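Local coordinates for galactose mutarotase-like protein (Clostridium acetobutylicum, PDB 3OS7), which probably binds carbohydrate and may act as an aldose 1-epimerase, interconverting sugar anomers, at residues Ala239-Leu251 and Met279-Gly293. Sequence-based numbering, arbitrary orientation.
Sequences AVASHPIESLFSL and MSSEYKYLVIWNDMG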
# COMPACT_ATOMS: atom_id res chain seq x y z
N ALA A 239 -17.18 -9.81 6.51
CA ALA A 239 -16.45 -11.07 6.79
C ALA A 239 -15.66 -11.38 5.53
O ALA A 239 -16.15 -12.02 4.61
CB ALA A 239 -17.42 -12.22 7.12
N VAL A 240 -14.45 -10.87 5.48
CA VAL A 240 -13.66 -10.82 4.26
C VAL A 240 -13.28 -12.21 3.75
O VAL A 240 -13.03 -12.36 2.58
CB VAL A 240 -12.40 -9.94 4.46
CG1 VAL A 240 -11.50 -10.52 5.55
CG2 VAL A 240 -11.62 -9.77 3.19
N ALA A 241 -13.27 -13.20 4.62
CA ALA A 241 -12.86 -14.54 4.19
C ALA A 241 -14.00 -15.38 3.62
O ALA A 241 -13.76 -16.50 3.20
CB ALA A 241 -12.23 -15.27 5.35
N SER A 242 -15.22 -14.85 3.55
CA SER A 242 -16.36 -15.71 3.19
C SER A 242 -16.51 -15.94 1.69
O SER A 242 -17.03 -16.96 1.28
CB SER A 242 -17.66 -15.19 3.81
OG SER A 242 -17.87 -13.83 3.50
N HIS A 243 -16.02 -15.03 0.85
CA HIS A 243 -16.15 -15.21 -0.59
C HIS A 243 -15.18 -14.28 -1.32
O HIS A 243 -14.62 -13.40 -0.68
CB HIS A 243 -17.60 -14.91 -1.03
CG HIS A 243 -18.07 -13.55 -0.63
ND1 HIS A 243 -17.78 -12.42 -1.37
CD2 HIS A 243 -18.77 -13.13 0.44
CE1 HIS A 243 -18.29 -11.36 -0.76
NE2 HIS A 243 -18.90 -11.76 0.34
N PRO A 244 -15.01 -14.44 -2.65
CA PRO A 244 -14.08 -13.56 -3.36
C PRO A 244 -14.59 -12.11 -3.36
O PRO A 244 -15.78 -11.85 -3.53
CB PRO A 244 -14.07 -14.12 -4.78
CG PRO A 244 -14.38 -15.57 -4.59
CD PRO A 244 -15.41 -15.58 -3.49
N ILE A 245 -13.65 -11.20 -3.16
CA ILE A 245 -13.91 -9.76 -3.11
C ILE A 245 -12.86 -9.11 -3.97
O ILE A 245 -11.69 -9.42 -3.84
CB ILE A 245 -13.79 -9.20 -1.66
CG1 ILE A 245 -14.95 -9.72 -0.81
CG2 ILE A 245 -13.79 -7.63 -1.70
CD1 ILE A 245 -14.82 -9.51 0.71
N GLU A 246 -13.30 -8.23 -4.86
CA GLU A 246 -12.39 -7.38 -5.65
C GLU A 246 -13.17 -6.13 -5.99
O GLU A 246 -14.02 -6.15 -6.88
CB GLU A 246 -11.88 -8.09 -6.93
CG GLU A 246 -10.84 -7.27 -7.69
CD GLU A 246 -10.30 -7.95 -8.96
OE1 GLU A 246 -10.55 -9.16 -9.17
OE2 GLU A 246 -9.60 -7.25 -9.74
N SER A 247 -12.93 -5.05 -5.23
CA SER A 247 -13.79 -3.87 -5.33
C SER A 247 -13.00 -2.58 -5.27
O SER A 247 -12.01 -2.47 -4.57
CB SER A 247 -14.77 -3.87 -4.17
OG SER A 247 -15.66 -4.98 -4.22
N LEU A 248 -13.53 -1.56 -5.95
CA LEU A 248 -12.94 -0.22 -5.94
C LEU A 248 -13.89 0.77 -5.27
O LEU A 248 -15.06 0.90 -5.70
CB LEU A 248 -12.67 0.22 -7.37
CG LEU A 248 -12.22 1.65 -7.60
CD1 LEU A 248 -10.88 1.97 -6.91
CD2 LEU A 248 -12.18 1.93 -9.12
N PHE A 249 -13.40 1.49 -4.26
CA PHE A 249 -14.17 2.53 -3.59
C PHE A 249 -13.44 3.85 -3.58
O PHE A 249 -12.21 3.87 -3.57
CB PHE A 249 -14.41 2.13 -2.13
CG PHE A 249 -15.24 0.89 -1.96
CD1 PHE A 249 -16.64 0.94 -2.10
CD2 PHE A 249 -14.64 -0.31 -1.70
CE1 PHE A 249 -17.41 -0.21 -1.95
CE2 PHE A 249 -15.40 -1.45 -1.54
CZ PHE A 249 -16.79 -1.40 -1.67
N SER A 250 -14.18 4.95 -3.57
CA SER A 250 -13.61 6.20 -3.06
C SER A 250 -13.67 6.21 -1.53
O SER A 250 -14.47 5.51 -0.93
CB SER A 250 -14.30 7.41 -3.67
OG SER A 250 -15.70 7.30 -3.62
N LEU A 251 -12.86 7.06 -0.92
CA LEU A 251 -12.76 7.17 0.52
C LEU A 251 -13.31 8.49 1.02
O LEU A 251 -13.28 9.50 0.31
CB LEU A 251 -11.31 7.08 0.96
CG LEU A 251 -10.63 5.70 0.73
CD1 LEU A 251 -9.16 5.79 1.11
CD2 LEU A 251 -11.35 4.63 1.54
N MSE A 279 -5.14 6.26 7.04
CA MSE A 279 -4.62 6.84 5.81
C MSE A 279 -4.88 8.34 5.80
O MSE A 279 -5.98 8.78 6.13
CB MSE A 279 -5.32 6.23 4.61
CG MSE A 279 -5.30 4.76 4.57
SE MSE A 279 -6.68 4.00 3.44
CE MSE A 279 -6.42 2.23 4.08
N SER A 280 -3.89 9.10 5.36
CA SER A 280 -4.06 10.56 5.21
C SER A 280 -4.98 10.88 4.03
O SER A 280 -5.25 10.03 3.16
CB SER A 280 -2.70 11.25 5.04
OG SER A 280 -2.13 10.98 3.77
N SER A 281 -5.44 12.13 4.00
CA SER A 281 -6.38 12.62 2.99
C SER A 281 -5.85 12.57 1.57
O SER A 281 -6.62 12.69 0.61
CB SER A 281 -6.76 14.09 3.29
OG SER A 281 -7.42 14.20 4.52
N GLU A 282 -4.53 12.43 1.42
CA GLU A 282 -3.95 12.26 0.10
C GLU A 282 -4.43 10.98 -0.57
O GLU A 282 -4.40 10.87 -1.82
CB GLU A 282 -2.41 12.26 0.16
CG GLU A 282 -1.79 13.66 0.35
CD GLU A 282 -1.82 14.15 1.78
OE1 GLU A 282 -2.05 13.36 2.71
OE2 GLU A 282 -1.63 15.36 1.98
N TYR A 283 -4.87 10.02 0.23
CA TYR A 283 -5.38 8.75 -0.31
C TYR A 283 -6.90 8.87 -0.49
O TYR A 283 -7.64 9.06 0.47
CB TYR A 283 -5.00 7.58 0.59
CG TYR A 283 -3.52 7.38 0.65
CD1 TYR A 283 -2.84 6.86 -0.44
CD2 TYR A 283 -2.79 7.77 1.75
CE1 TYR A 283 -1.43 6.70 -0.41
CE2 TYR A 283 -1.38 7.64 1.78
CZ TYR A 283 -0.72 7.08 0.71
OH TYR A 283 0.66 6.91 0.74
N LYS A 284 -7.32 8.84 -1.75
CA LYS A 284 -8.68 9.16 -2.12
C LYS A 284 -9.52 7.97 -2.59
O LYS A 284 -10.76 8.06 -2.66
CB LYS A 284 -8.63 10.23 -3.18
CG LYS A 284 -7.91 11.51 -2.62
CD LYS A 284 -7.92 12.68 -3.51
CE LYS A 284 -7.00 13.81 -2.91
NZ LYS A 284 -7.40 14.23 -1.51
N TYR A 285 -8.85 6.87 -2.93
CA TYR A 285 -9.49 5.66 -3.44
C TYR A 285 -8.84 4.45 -2.77
O TYR A 285 -7.78 4.57 -2.15
CB TYR A 285 -9.35 5.52 -4.97
CG TYR A 285 -10.25 6.46 -5.72
CD1 TYR A 285 -9.84 7.77 -6.00
CD2 TYR A 285 -11.51 6.06 -6.14
CE1 TYR A 285 -10.69 8.66 -6.66
CE2 TYR A 285 -12.35 6.93 -6.84
CZ TYR A 285 -11.94 8.23 -7.09
OH TYR A 285 -12.80 9.09 -7.77
N LEU A 286 -9.52 3.31 -2.87
CA LEU A 286 -9.01 2.10 -2.26
C LEU A 286 -9.58 0.90 -2.98
O LEU A 286 -10.77 0.89 -3.35
CB LEU A 286 -9.41 2.07 -0.78
CG LEU A 286 -8.99 0.86 0.04
CD1 LEU A 286 -8.72 1.31 1.45
CD2 LEU A 286 -10.04 -0.25 0.01
N VAL A 287 -8.70 -0.08 -3.19
CA VAL A 287 -9.08 -1.37 -3.75
C VAL A 287 -8.96 -2.38 -2.62
O VAL A 287 -8.00 -2.37 -1.86
CB VAL A 287 -8.21 -1.78 -4.94
CG1 VAL A 287 -8.41 -3.28 -5.29
CG2 VAL A 287 -8.49 -0.86 -6.13
N ILE A 288 -9.99 -3.20 -2.45
CA ILE A 288 -9.92 -4.33 -1.55
C ILE A 288 -9.98 -5.57 -2.44
O ILE A 288 -10.84 -5.70 -3.30
CB ILE A 288 -11.01 -4.34 -0.45
CG1 ILE A 288 -10.88 -5.62 0.39
CG2 ILE A 288 -12.45 -4.13 -1.03
CD1 ILE A 288 -11.68 -5.65 1.64
N TRP A 289 -9.03 -6.48 -2.22
CA TRP A 289 -8.91 -7.69 -3.00
C TRP A 289 -8.42 -8.78 -2.06
O TRP A 289 -7.36 -8.63 -1.46
CB TRP A 289 -7.92 -7.49 -4.14
CG TRP A 289 -7.55 -8.74 -4.89
CD1 TRP A 289 -8.31 -9.41 -5.80
CD2 TRP A 289 -6.29 -9.45 -4.81
NE1 TRP A 289 -7.61 -10.50 -6.29
CE2 TRP A 289 -6.37 -10.54 -5.70
CE3 TRP A 289 -5.11 -9.28 -4.05
CZ2 TRP A 289 -5.31 -11.45 -5.86
CZ3 TRP A 289 -4.08 -10.18 -4.22
CH2 TRP A 289 -4.19 -11.25 -5.11
N ASN A 290 -9.18 -9.86 -1.92
CA ASN A 290 -8.81 -10.90 -0.95
C ASN A 290 -8.30 -12.21 -1.57
O ASN A 290 -8.26 -13.21 -0.88
CB ASN A 290 -9.97 -11.19 -0.01
CG ASN A 290 -11.16 -11.83 -0.72
OD1 ASN A 290 -11.16 -11.98 -1.95
ND2 ASN A 290 -12.20 -12.21 0.05
N ASP A 291 -7.93 -12.19 -2.87
CA ASP A 291 -7.36 -13.34 -3.55
C ASP A 291 -8.23 -14.60 -3.34
O ASP A 291 -7.73 -15.62 -2.92
CB ASP A 291 -5.93 -13.58 -3.06
CG ASP A 291 -5.10 -14.46 -4.01
OD1 ASP A 291 -5.65 -14.95 -5.03
OD2 ASP A 291 -3.89 -14.67 -3.75
N MSE A 292 -9.53 -14.46 -3.60
CA MSE A 292 -10.56 -15.49 -3.44
C MSE A 292 -11.04 -15.72 -2.00
O MSE A 292 -12.06 -16.36 -1.81
CB MSE A 292 -10.15 -16.83 -4.08
CG MSE A 292 -9.70 -16.76 -5.52
SE MSE A 292 -10.96 -15.84 -6.69
CE MSE A 292 -12.33 -17.24 -6.87
N GLY A 293 -10.33 -15.17 -1.01
CA GLY A 293 -10.70 -15.26 0.40
C GLY A 293 -10.33 -16.56 1.10
O GLY A 293 -10.76 -16.81 2.23
O HOH W 1 -13.61 -17.47 0.24
O HOH W 2 -10.66 -12.01 -4.93
O HOH W 3 -10.47 -11.72 -7.70
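The side-chain amide of Asn290 hydrogen-bonds to the backbone of Val240, His243 and Ile245. Asn290 ND2 donates to Val240 O at 2.7 Å and to His243 O at 2.8 Å; both acceptors lie in the amide plane, so both its N-H groups are used. Asn290 OD1 accepts from Ile245 N at 2.9 Å, the donor standing 41° out of the carbonyl plane. The chi1 of 66°, which sets CG between backbone N and carbonyl carbon, turns the amide toward the 239-245 segment, which opens with a type I beta turn from Ala239 to Ser242.

Backbone bonds take over beyond it. Strands 246-251 and 285-289 run antiparallel, with paired bonds at Ser247-Ile288 and Phe249-Leu286; Phe249 N to Leu286 O is nearly straight at 178°.

Apolar contacts line one face, where Ile288 CG2 meets Ile245 CG2 at 3.8 Å and reaches the edge of the Phe249 ring near its plane. On the other face Ser250 CB lies off-centre over the Tyr285 ring, 4.2 Å from its centroid, while Leu248 CD1 packs on Val287 CG2 at 3.8 Å. Strands 201-213 and 297-303 flank the pair, continuing the antiparallel beta-sandwich of the mutarotase family.

Three hydrogen bonds to its side-chain amide fix the rotation of the buried Asn290 and tie the 239-245 segment to the strand end.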